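Local atomic coordinates of phospholyase (Arthrobacter aurescens, PDB entry 5G4I), a protein that binds pyridoxal 5'-phosphate and acts as a phospholyase, although it is a homologue of the class III transaminases. Residues E192-D197 with S231-G236; L49-A52 with V56-D59; R132-N137 with A296-E301; E350-R355 with Q430-L435. All blocks are in the same frame, centred on the assembly; numbering follows the deposited sequence. Where two conformers were deposited one is given.

In the fold
Two mixed sheets organise the four contacts. Interaction 2 comes first along the chain, as a hairpin in the sheet containing strands 359-365 and 399-404. Interaction 4 comes last, between helices 334-355 and 421-436 beside that sheet; L58 of the hairpin also packs on helix 421-436, and the two centres lie about 23 Å apart. Interactions 1 and 3, centres about 26 Å apart, join helices beside the other sheet, with I234 on strand 214-217 and H134 on strand 247-251; 132-137 and 296-301 bracket interaction 1 in sequence. Interactions 1, 3 and 4 join parts of the fold away from the cofactor site, whereas the D59 side chain of interaction 2 is about 12 Å from that of Q254.

Interaction 1. Residues E192-D197 with S231-G236; sequences EQSLAD and SGYIEG
The backbones of L195, in the middle of helix 187-207, and Y233, in the first turn of helix 233-243, come closest with their CA atoms 7.1 Å apart. This is helix packing in the cofactor-binding domain of the class III aminotransferase fold: helix 233-243 is the crossover helix of a beta-alpha-beta unit joining the parallel strands 214-217 and 247-251, and helix 187-207 lies against its start. G232 is the N-cap residue, and its positive phi of 98° suits glycine.

The Y233 ring does most of the reaching. With CG anti to the backbone N (chi1 178°), it extends across to helix 187-207, where it also touches L191 and V198, with I176 and P177 nearby. One side of the ring, CD1 and CE1, runs beside S194, whose CB is 3.7 Å from Y233 CE1. The S194 hydroxyl was modelled in two conformers, so its exact spacing from the ring is doubtful; in one of them OG turns back to the carbonyl of L191 in its own helix.

L195 passes Y233 in the opposite direction. Its CD2 meets the first turn of the neighbouring helix, 4.0 Å from Y233 CD1 and 4.1 Å from the backbone C of G236. The absence of a side chain at G236 leaves that methyl its place.

Polar contact between the helices is indirect. One water, 2.7 Å from Y233 OH, donates a hydrogen bond to S194 O at 3.0 Å, tying the phenol to a backbone carbonyl.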
loop_
_atom_site.group_PDB
_atom_site.type_symbol
_atom_site.label_atom_id
_atom_site.label_comp_id
_atom_site.label_asym_id
_atom_site.label_seq_id
_atom_site.Cartn_x
_atom_site.Cartn_y
_atom_site.Cartn_z
ATOM N N GLU A 192 -31.204 -4.688 -23.571
ATOM C CA GLU A 192 -32.345 -3.968 -22.950
ATOM C C GLU A 192 -32.567 -4.503 -21.540
ATOM O O GLU A 192 -32.726 -3.668 -20.592
ATOM C CB GLU A 192 -33.636 -4.138 -23.847
ATOM N N GLN A 193 -32.518 -5.826 -21.316
ATOM C CA GLN A 193 -32.806 -6.444 -20.018
ATOM C C GLN A 193 -31.662 -6.095 -19.012
ATOM O O GLN A 193 -31.906 -5.759 -17.818
ATOM C CB GLN A 193 -32.968 -7.959 -20.031
ATOM C CG GLN A 193 -34.196 -8.409 -20.828
ATOM C CD GLN A 193 -34.309 -9.944 -20.949
ATOM O OE1 GLN A 193 -33.342 -10.697 -20.738
ATOM N NE2 GLN A 193 -35.504 -10.399 -21.265
ATOM N N SER A 194 -30.406 -6.070 -19.493
ATOM C CA SER A 194 -29.264 -5.732 -18.602
ATOM C C SER A 194 -29.325 -4.271 -18.155
ATOM O O SER A 194 -28.998 -3.957 -16.979
ATOM C CB SER A 194 -27.910 -6.038 -19.277
ATOM O OG SER A 194 -27.632 -5.159 -20.330
ATOM N N LEU A 195 -29.751 -3.328 -19.027
ATOM C CA LEU A 195 -29.866 -1.940 -18.648
ATOM C C LEU A 195 -31.050 -1.714 -17.691
ATOM O O LEU A 195 -30.994 -0.858 -16.803
ATOM C CB LEU A 195 -29.910 -1.001 -19.857
ATOM C CG LEU A 195 -28.555 -0.881 -20.636
ATOM C CD1 LEU A 195 -28.823 -0.081 -21.942
ATOM C CD2 LEU A 195 -27.474 -0.227 -19.809
ATOM N N ALA A 196 -32.098 -2.541 -17.870
ATOM C CA ALA A 196 -33.210 -2.454 -16.870
ATOM C C ALA A 196 -32.791 -2.912 -15.503
ATOM O O ALA A 196 -33.246 -2.332 -14.468
ATOM C CB ALA A 196 -34.408 -3.304 -17.363
ATOM N N ASP A 197 -31.913 -3.906 -15.431
ATOM C CA ASP A 197 -31.351 -4.311 -14.152
ATOM C C ASP A 197 -30.520 -3.151 -13.494
ATOM O O ASP A 197 -30.547 -2.957 -12.244
ATOM C CB ASP A 197 -30.399 -5.522 -14.292
ATOM C CG ASP A 197 -31.047 -6.845 -14.605
ATOM O OD1 ASP A 197 -32.255 -6.936 -14.662
ATOM O OD2 ASP A 197 -30.200 -7.816 -14.816
ATOM N N SER A 231 -22.374 -3.875 -27.507
ATOM C CA SER A 231 -22.138 -2.468 -27.689
ATOM C C SER A 231 -23.225 -1.641 -26.974
ATOM O O SER A 231 -24.404 -1.945 -27.162
ATOM C CB SER A 231 -22.171 -2.075 -29.189
ATOM O OG SER A 231 -21.636 -0.781 -29.354
ATOM N N GLY A 232 -22.831 -0.578 -26.251
ATOM C CA GLY A 232 -23.772 0.364 -25.601
ATOM C C GLY A 232 -24.012 0.073 -24.114
ATOM O O GLY A 232 -24.650 0.873 -23.460
ATOM N N TYR A 233 -23.576 -1.083 -23.597
ATOM C CA TYR A 233 -23.793 -1.393 -22.197
ATOM C C TYR A 233 -23.008 -0.447 -21.267
ATOM O O TYR A 233 -23.605 0.278 -20.422
ATOM C CB TYR A 233 -23.512 -2.837 -21.840
ATOM C CG TYR A 233 -23.713 -3.150 -20.321
ATOM C CD1 TYR A 233 -24.972 -3.311 -19.796
ATOM C CD2 TYR A 233 -22.652 -3.177 -19.438
ATOM C CE1 TYR A 233 -25.232 -3.562 -18.456
ATOM C CE2 TYR A 233 -22.847 -3.468 -18.098
ATOM C CZ TYR A 233 -24.151 -3.639 -17.595
ATOM O OH TYR A 233 -24.363 -3.930 -16.247
ATOM N N ILE A 234 -21.676 -0.407 -21.442
ATOM C CA ILE A 234 -20.875 0.500 -20.597
ATOM C C ILE A 234 -21.291 1.960 -20.690
ATOM O O ILE A 234 -21.409 2.748 -19.706
ATOM C CB ILE A 234 -19.353 0.308 -20.819
ATOM C CG1 ILE A 234 -18.948 -1.123 -20.444
ATOM C CG2 ILE A 234 -18.493 1.331 -20.105
ATOM C CD1 ILE A 234 -19.034 -1.485 -18.923
ATOM N N GLU A 235 -21.536 2.417 -21.945
ATOM C CA GLU A 235 -21.985 3.772 -22.177
ATOM C C GLU A 235 -23.350 4.067 -21.491
ATOM O O GLU A 235 -23.556 5.128 -20.898
ATOM C CB GLU A 235 -22.118 3.972 -23.720
ATOM C CG GLU A 235 -20.803 3.676 -24.535
ATOM C CD GLU A 235 -20.261 2.204 -24.919
ATOM O OE1 GLU A 235 -20.502 1.143 -24.618
ATOM O OE2 GLU A 235 -19.416 2.107 -25.720
ATOM N N GLY A 236 -24.233 3.093 -21.564
ATOM C CA GLY A 236 -25.574 3.210 -20.894
ATOM C C GLY A 236 -25.453 3.282 -19.358
ATOM O O GLY A 236 -26.215 4.028 -18.689
HETATM O O HOH W 1 -26.634 -5.266 -15.749
#

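Interaction 2. Residues L49-A52 with V56-D59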
loop_
_atom_site.group_PDB
_atom_site.type_symbol
_atom_site.label_atom_id
_atom_site.label_comp_id
_atom_site.label_asym_id
_atom_site.label_seq_id
_atom_site.Cartn_x
_atom_site.Cartn_y
_atom_site.Cartn_z
ATOM N N LEU A 49 11.378 -19.128 -16.818
ATOM C CA LEU A 49 11.549 -19.323 -15.373
ATOM C C LEU A 49 12.158 -20.670 -15.050
ATOM O O LEU A 49 11.831 -21.625 -15.732
ATOM C CB LEU A 49 10.221 -19.210 -14.656
ATOM C CG LEU A 49 9.614 -17.790 -14.557
ATOM C CD1 LEU A 49 8.097 -17.838 -14.379
ATOM C CD2 LEU A 49 10.362 -16.986 -13.466
ATOM N N THR A 50 12.983 -20.725 -14.001
ATOM C CA THR A 50 13.688 -21.954 -13.602
ATOM C C THR A 50 13.373 -22.289 -12.143
ATOM O O THR A 50 13.339 -21.383 -11.245
ATOM C CB THR A 50 15.194 -21.798 -13.722
ATOM O OG1 THR A 50 15.534 -21.476 -15.080
ATOM C CG2 THR A 50 15.907 -23.125 -13.355
ATOM N N ASP A 51 12.951 -23.529 -11.905
ATOM C CA ASP A 51 12.654 -24.082 -10.549
ATOM C C ASP A 51 13.917 -24.580 -9.814
ATOM O O ASP A 51 14.987 -24.550 -10.381
ATOM C CB ASP A 51 11.424 -25.056 -10.520
ATOM C CG ASP A 51 11.697 -26.492 -11.036
ATOM O OD1 ASP A 51 12.911 -26.777 -11.131
ATOM O OD2 ASP A 51 10.682 -27.221 -11.313
ATOM N N ALA A 52 13.717 -24.905 -8.534
ATOM C CA ALA A 52 14.856 -25.281 -7.657
ATOM C C ALA A 52 15.495 -26.614 -8.145
ATOM O O ALA A 52 16.657 -26.869 -7.751
ATOM C CB ALA A 52 14.421 -25.375 -6.199
ATOM N N VAL A 56 12.917 -25.818 -16.595
ATOM C CA VAL A 56 12.619 -24.517 -17.244
ATOM C C VAL A 56 11.179 -24.462 -17.732
ATOM O O VAL A 56 10.643 -25.420 -18.342
ATOM C CB VAL A 56 13.617 -24.238 -18.389
ATOM C CG1 VAL A 56 13.264 -22.928 -19.110
ATOM C CG2 VAL A 56 15.013 -24.185 -17.876
ATOM N N TYR A 57 10.522 -23.297 -17.508
ATOM C CA TYR A 57 9.153 -23.122 -17.911
ATOM C C TYR A 57 8.975 -21.809 -18.756
ATOM O O TYR A 57 9.666 -20.801 -18.474
ATOM C CB TYR A 57 8.182 -22.988 -16.699
ATOM C CG TYR A 57 8.246 -24.101 -15.668
ATOM C CD1 TYR A 57 9.274 -24.110 -14.745
ATOM C CD2 TYR A 57 7.330 -25.082 -15.659
ATOM C CE1 TYR A 57 9.373 -25.128 -13.794
ATOM C CE2 TYR A 57 7.354 -26.101 -14.669
ATOM C CZ TYR A 57 8.447 -26.140 -13.842
ATOM O OH TYR A 57 8.497 -27.142 -12.877
ATOM N N LEU A 58 8.033 -21.901 -19.679
ATOM C CA LEU A 58 7.521 -20.733 -20.433
ATOM C C LEU A 58 6.412 -20.096 -19.562
ATOM O O LEU A 58 5.459 -20.740 -19.191
ATOM C CB LEU A 58 6.968 -21.155 -21.793
ATOM C CG LEU A 58 6.368 -20.015 -22.671
ATOM C CD1 LEU A 58 7.354 -18.946 -22.974
ATOM C CD2 LEU A 58 5.761 -20.599 -23.958
ATOM N N ASP A 59 6.574 -18.763 -19.257
ATOM C CA ASP A 59 5.581 -18.007 -18.483
ATOM C C ASP A 59 4.403 -17.565 -19.327
ATOM O O ASP A 59 4.561 -16.599 -20.097
ATOM C CB ASP A 59 6.267 -16.804 -17.794
ATOM C CG ASP A 59 5.392 -16.117 -16.734
ATOM O OD1 ASP A 59 4.162 -16.363 -16.727
ATOM O OD2 ASP A 59 6.010 -15.356 -15.950
#
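L49 and Y57 face each other as the hydrogen-bonded pair of an antiparallel beta hairpin formed by strands 48-51 and 56-59. L49 N donates to Y57 O at 2.9 Å and Y57 N returns a bond to L49 O at 2.8 Å. T50 and V56 form the adjoining non-hydrogen-bonded pair. The short strand segments run at 142° to each other, antiparallel with a twist.

The side chain of Y57 turns back along the hairpin toward its loop. Its CG lies anti to the carbonyl carbon (chi1 -54°), which brings the CD1 and CE1 edge beside strand 48-51, with L49 O near the ring plane. The phenol then reaches D51. Y57 OH donates to D51 OD2 at 2.7 Å, arriving on the anti side of that oxygen and 33° out of the carboxylate plane. D51 places its carboxylate there by setting CG between the backbone N and the carbonyl carbon (chi1 78°); its other oxygen, OD1, accepts from K55 N, so the same aspartate also braces the turn.

On the same face as Y57, L49 extends the other way. Its CD1 approaches D59, whose OD2 is 3.6 Å from that methyl but is hydrogen-bonded to H69. Around this face L400 touches both L49 and Y57, while V85 of the second subunit packs on L49, placing the hairpin close to the dimer interface.

T50 and V56 project from the other face and make a lighter contact, in which T50 OG1 lies 3.9 Å from V56 CG2.

Interaction 3. Residues R132-N137 with A296-E301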
loop_
_atom_site.group_PDB
_atom_site.type_symbol
_atom_site.label_atom_id
_atom_site.label_comp_id
_atom_site.label_asym_id
_atom_site.label_seq_id
_atom_site.Cartn_x
_atom_site.Cartn_y
_atom_site.Cartn_z
ATOM N N ARG A 132 -16.684 9.208 -2.825
ATOM C CA ARG A 132 -17.726 9.352 -1.700
ATOM C C ARG A 132 -17.735 10.815 -1.256
ATOM O O ARG A 132 -18.868 11.431 -1.068
ATOM C CB ARG A 132 -17.274 8.436 -0.502
ATOM C CG ARG A 132 -18.287 8.034 0.462
ATOM C CD ARG A 132 -17.683 7.149 1.531
ATOM N NE ARG A 132 -17.013 5.959 1.022
ATOM C CZ ARG A 132 -15.692 5.696 1.072
ATOM N NH1 ARG A 132 -14.852 6.497 1.611
ATOM N NH2 ARG A 132 -15.295 4.530 0.544
ATOM N N GLN A 133 -16.604 11.475 -1.081
ATOM C CA GLN A 133 -16.587 12.886 -0.625
ATOM C C GLN A 133 -17.112 13.842 -1.690
ATOM O O GLN A 133 -17.863 14.831 -1.376
ATOM C CB GLN A 133 -15.175 13.357 -0.256
ATOM C CG GLN A 133 -14.500 12.605 0.913
ATOM C CD GLN A 133 -13.228 13.258 1.424
ATOM O OE1 GLN A 133 -12.873 14.397 0.992
ATOM N NE2 GLN A 133 -12.494 12.585 2.316
ATOM N N HIS A 134 -16.811 13.599 -2.967
ATOM C CA HIS A 134 -17.259 14.496 -4.043
ATOM C C HIS A 134 -18.775 14.392 -4.312
ATOM O O HIS A 134 -19.463 15.435 -4.462
ATOM C CB HIS A 134 -16.557 14.117 -5.374
ATOM C CG HIS A 134 -17.051 14.901 -6.547
ATOM N ND1 HIS A 134 -17.940 14.465 -7.493
ATOM C CD2 HIS A 134 -16.770 16.186 -6.843
ATOM C CE1 HIS A 134 -18.209 15.470 -8.346
ATOM N NE2 HIS A 134 -17.505 16.524 -7.967
ATOM N N THR A 135 -19.317 13.177 -4.324
ATOM C CA THR A 135 -20.703 12.910 -4.692
ATOM C C THR A 135 -21.632 13.184 -3.529
ATOM O O THR A 135 -22.869 13.463 -3.776
ATOM C CB THR A 135 -20.920 11.492 -5.178
ATOM O OG1 THR A 135 -20.726 10.515 -4.140
ATOM C CG2 THR A 135 -20.108 11.207 -6.458
ATOM N N GLY A 136 -21.153 13.064 -2.278
ATOM C CA GLY A 136 -22.078 13.091 -1.122
ATOM C C GLY A 136 -22.957 11.844 -0.992
ATOM O O GLY A 136 -23.910 11.807 -0.161
ATOM N N ASN A 137 -22.666 10.803 -1.788
ATOM C CA ASN A 137 -23.352 9.543 -1.821
ATOM C C ASN A 137 -22.414 8.394 -1.387
ATOM O O ASN A 137 -21.160 8.563 -1.392
ATOM C CB ASN A 137 -23.895 9.221 -3.254
ATOM C CG ASN A 137 -24.930 10.208 -3.781
ATOM O OD1 ASN A 137 -25.047 10.470 -5.032
ATOM N ND2 ASN A 137 -25.641 10.789 -2.877
ATOM N N ALA A 296 -8.410 17.675 -13.033
ATOM C CA ALA A 296 -7.984 18.810 -12.223
ATOM C C ALA A 296 -9.003 19.233 -11.170
ATOM O O ALA A 296 -8.618 19.447 -10.011
ATOM C CB ALA A 296 -7.667 20.003 -13.116
ATOM N N GLU A 297 -10.266 19.302 -11.516
ATOM C CA GLU A 297 -11.285 19.642 -10.558
ATOM C C GLU A 297 -11.348 18.672 -9.372
ATOM O O GLU A 297 -11.410 19.083 -8.238
ATOM C CB GLU A 297 -12.630 19.690 -11.279
ATOM C CG GLU A 297 -13.887 19.690 -10.388
ATOM C CD GLU A 297 -15.161 19.296 -11.153
ATOM O OE1 GLU A 297 -15.621 20.165 -11.947
ATOM O OE2 GLU A 297 -15.644 18.126 -10.994
ATOM N N LEU A 298 -11.291 17.348 -9.654
ATOM C CA LEU A 298 -11.385 16.343 -8.600
ATOM C C LEU A 298 -10.144 16.380 -7.696
ATOM O O LEU A 298 -10.280 16.258 -6.423
ATOM C CB LEU A 298 -11.654 14.896 -9.137
ATOM C CG LEU A 298 -13.112 14.737 -9.709
ATOM C CD1 LEU A 298 -13.334 13.436 -10.462
ATOM C CD2 LEU A 298 -14.227 14.848 -8.656
ATOM N N LEU A 299 -8.935 16.403 -8.313
ATOM C CA LEU A 299 -7.715 16.457 -7.462
ATOM C C LEU A 299 -7.698 17.719 -6.569
ATOM O O LEU A 299 -7.346 17.676 -5.408
ATOM C CB LEU A 299 -6.435 16.287 -8.326
ATOM C CG LEU A 299 -5.108 16.395 -7.496
ATOM C CD1 LEU A 299 -4.071 15.379 -7.919
ATOM C CD2 LEU A 299 -4.537 17.835 -7.526
ATOM N N ASP A 300 -8.011 18.893 -7.155
ATOM C CA ASP A 300 -7.951 20.127 -6.400
ATOM C C ASP A 300 -8.976 20.125 -5.216
ATOM O O ASP A 300 -8.640 20.511 -4.111
ATOM C CB ASP A 300 -8.307 21.313 -7.345
ATOM C CG ASP A 300 -8.265 22.705 -6.625
ATOM O OD1 ASP A 300 -7.205 23.083 -6.250
ATOM O OD2 ASP A 300 -9.317 23.395 -6.468
ATOM N N GLU A 301 -10.200 19.644 -5.447
ATOM C CA GLU A 301 -11.223 19.575 -4.436
ATOM C C GLU A 301 -10.773 18.719 -3.240
ATOM O O GLU A 301 -10.911 19.053 -2.072
ATOM C CB GLU A 301 -12.552 19.080 -5.024
ATOM C CG GLU A 301 -13.621 18.829 -3.990
ATOM C CD GLU A 301 -14.871 18.228 -4.575
ATOM O OE1 GLU A 301 -14.828 17.423 -5.489
ATOM O OE2 GLU A 301 -15.946 18.622 -4.136
HETATM O O HOH W 2 -16.506 17.601 -1.409
HETATM O O HOH W 3 -18.601 18.177 -4.709
#
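E301 reaches H134 in a contact that joins the end of helix 120-135 to the start of helix 296-305, in the cofactor-binding domain but away from the cofactor site. From CB the glutamate runs straight outward, CG anti to the backbone N (chi1 173°) and the chain extended beyond it. CB and CG serve as the stem. CD arrives at the edge of the H134 ring, in its plane, with the carboxylate turned 81° from the ring. OE1 is modelled too close to that edge, and the imidazole is probably turned over, so the details there are doubtful.

OE2 has clearer partners. It accepts from one water at 3.0 Å, which also donates to Q133 O, and from a second at 2.8 Å, which also donates to H134 O.

Either way round, the ring presents a face to L298, whose CD2 makes a CH-pi contact; H134 also touches L247 of strand 247-251. Nearby, Q133 bonds E165 of the second subunit.

Carboxylate and carbonyls are all acceptors, so each water must spend both hydrogens joining them. A turned-over ring would probably bring a nitrogen to OE1, adding a direct polar contact to this link through solvent.

Interaction 4. Residues E350-R355 with Q430-L435; sequences ENIAQR and QLELSL
R355 and E432 form a salt bridge between helices 334-355 and 421-436, with R355 NH1 3.2 Å from E432 OE1. As a hydrogen bond it is weak, being long and bent (132° at the hydrogen). The two flat groups are nevertheless nearly aligned: their planes differ by 23°, and E432 CD lies at the guanidinium edge, in its plane. R355 extends from CG to NE, while N351 CB, in the same helix, lies over one face of its guanidinium. The other carboxylate oxygen of E432 has a long, weak ion pair with R348. Both bridge residues also touch a crystal neighbour, which may influence their conformations.

Further in, E432 rests on I352. The E432 CG methylene meets I352 CD1 at 3.5 Å, and the carboxylate carbon, E432 CD, lies 3.6 Å from I352 CG1. The other branch of the isoleucine serves the core: I352 CG2 meets L435 CD1 at 3.6 Å, the side chains crossing at about a right angle. L435 continues onto L390 and V359, and A353 also touches V359, so both helices pack on strand 359-365 of the mixed sheet.

The segment axes run nearly parallel, 9° apart, and come no nearer than 11.5 Å, so side chains span the gap. I352 and L435 supply the buried apolar contact, whereas the bent, weak bridge, on the exposed R355, probably adds only modest stability.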
loop_
_atom_site.group_PDB
_atom_site.type_symbol
_atom_site.label_atom_id
_atom_site.label_comp_id
_atom_site.label_asym_id
_atom_site.label_seq_id
_atom_site.Cartn_x
_atom_site.Cartn_y
_atom_site.Cartn_z
ATOM N N GLU A 350 -9.643 -19.908 -32.293
ATOM C CA GLU A 350 -10.906 -20.231 -33.038
ATOM C C GLU A 350 -10.805 -21.625 -33.772
ATOM O O GLU A 350 -11.773 -22.426 -33.735
ATOM C CB GLU A 350 -11.250 -19.132 -33.973
ATOM C CG GLU A 350 -11.735 -17.965 -33.161
ATOM C CD GLU A 350 -11.973 -16.701 -33.916
ATOM O OE1 GLU A 350 -11.440 -16.592 -35.039
ATOM O OE2 GLU A 350 -12.673 -15.788 -33.317
ATOM N N ASN A 351 -9.659 -21.928 -34.351
ATOM C CA ASN A 351 -9.445 -23.266 -34.976
ATOM C C ASN A 351 -9.522 -24.362 -33.940
ATOM O O ASN A 351 -10.226 -25.382 -34.150
ATOM C CB ASN A 351 -8.125 -23.322 -35.759
ATOM C CG ASN A 351 -8.184 -22.580 -37.106
ATOM O OD1 ASN A 351 -9.229 -22.182 -37.562
ATOM N ND2 ASN A 351 -7.036 -22.352 -37.691
ATOM N N ILE A 352 -8.875 -24.171 -32.797
ATOM C CA ILE A 352 -8.935 -25.141 -31.679
ATOM C C ILE A 352 -10.359 -25.317 -31.211
ATOM O O ILE A 352 -10.784 -26.489 -30.976
ATOM C CB ILE A 352 -7.948 -24.664 -30.542
ATOM C CG1 ILE A 352 -6.510 -24.756 -31.011
ATOM C CG2 ILE A 352 -8.165 -25.510 -29.286
ATOM C CD1 ILE A 352 -5.397 -24.036 -30.268
ATOM N N ALA A 353 -11.149 -24.259 -31.093
ATOM C CA ALA A 353 -12.493 -24.384 -30.569
ATOM C C ALA A 353 -13.456 -25.129 -31.503
ATOM O O ALA A 353 -14.340 -25.870 -31.034
ATOM C CB ALA A 353 -13.080 -23.050 -30.277
ATOM N N GLN A 354 -13.301 -24.889 -32.802
ATOM C CA GLN A 354 -14.067 -25.631 -33.842
ATOM C C GLN A 354 -13.796 -27.118 -33.779
ATOM O O GLN A 354 -14.728 -27.869 -33.911
ATOM C CB GLN A 354 -13.801 -25.109 -35.263
ATOM C CG GLN A 354 -14.592 -23.864 -35.627
ATOM N N ARG A 355 -12.577 -27.529 -33.565
ATOM C CA ARG A 355 -12.181 -28.908 -33.499
ATOM C C ARG A 355 -12.345 -29.659 -32.169
ATOM O O ARG A 355 -12.349 -30.902 -32.171
ATOM C CB ARG A 355 -10.699 -29.030 -33.819
ATOM C CG ARG A 355 -10.262 -28.548 -35.175
ATOM C CD ARG A 355 -8.773 -28.245 -35.072
ATOM N NE ARG A 355 -8.309 -27.491 -36.231
ATOM C CZ ARG A 355 -7.078 -26.960 -36.338
ATOM N NH1 ARG A 355 -6.149 -27.006 -35.337
ATOM N NH2 ARG A 355 -6.786 -26.353 -37.452
ATOM N N GLN A 430 1.502 -26.923 -27.353
ATOM C CA GLN A 430 1.323 -27.752 -26.125
ATOM C C GLN A 430 -0.125 -27.791 -25.683
ATOM O O GLN A 430 -0.606 -28.881 -25.262
ATOM C CB GLN A 430 2.268 -27.230 -25.017
ATOM C CG GLN A 430 3.702 -27.391 -25.300
ATOM C CD GLN A 430 4.159 -28.810 -25.673
ATOM O OE1 GLN A 430 4.010 -29.734 -24.870
ATOM N NE2 GLN A 430 4.661 -29.006 -26.902
ATOM N N LEU A 431 -0.889 -26.713 -25.830
ATOM C CA LEU A 431 -2.262 -26.677 -25.463
ATOM C C LEU A 431 -3.086 -27.641 -26.293
ATOM O O LEU A 431 -3.930 -28.421 -25.754
ATOM C CB LEU A 431 -2.840 -25.258 -25.551
ATOM C CG LEU A 431 -4.350 -25.089 -25.280
ATOM C CD1 LEU A 431 -4.671 -25.538 -23.848
ATOM C CD2 LEU A 431 -4.800 -23.657 -25.523
ATOM N N GLU A 432 -2.857 -27.623 -27.626
ATOM C CA GLU A 432 -3.525 -28.626 -28.509
ATOM C C GLU A 432 -3.210 -30.072 -28.161
ATOM O O GLU A 432 -4.161 -30.870 -28.121
ATOM C CB GLU A 432 -3.160 -28.400 -29.971
ATOM C CG GLU A 432 -3.778 -27.121 -30.470
ATOM C CD GLU A 432 -4.062 -27.214 -32.077
ATOM O OE1 GLU A 432 -5.051 -27.888 -32.441
ATOM O OE2 GLU A 432 -3.328 -26.609 -32.747
ATOM N N LEU A 433 -1.971 -30.377 -27.877
ATOM C CA LEU A 433 -1.597 -31.719 -27.467
ATOM C C LEU A 433 -2.210 -32.107 -26.117
ATOM O O LEU A 433 -2.700 -33.252 -25.898
ATOM C CB LEU A 433 -0.100 -31.879 -27.490
ATOM C CG LEU A 433 0.574 -31.752 -28.893
ATOM C CD1 LEU A 433 2.035 -31.618 -28.729
ATOM C CD2 LEU A 433 0.177 -32.873 -29.871
ATOM N N SER A 434 -2.245 -31.167 -25.186
ATOM C CA SER A 434 -2.925 -31.391 -23.913
ATOM C C SER A 434 -4.437 -31.677 -24.063
ATOM O O SER A 434 -4.997 -32.631 -23.433
ATOM C CB SER A 434 -2.562 -30.181 -22.969
ATOM O OG SER A 434 -2.979 -30.536 -21.610
ATOM N N LEU A 435 -5.172 -30.887 -24.817
ATOM C CA LEU A 435 -6.583 -31.061 -25.138
ATOM C C LEU A 435 -6.808 -32.474 -25.744
ATOM O O LEU A 435 -7.791 -33.193 -25.390
ATOM C CB LEU A 435 -7.126 -29.978 -26.040
ATOM C CG LEU A 435 -7.374 -28.635 -25.348
ATOM C CD1 LEU A 435 -7.544 -27.574 -26.419
ATOM C CD2 LEU A 435 -8.583 -28.617 -24.442
#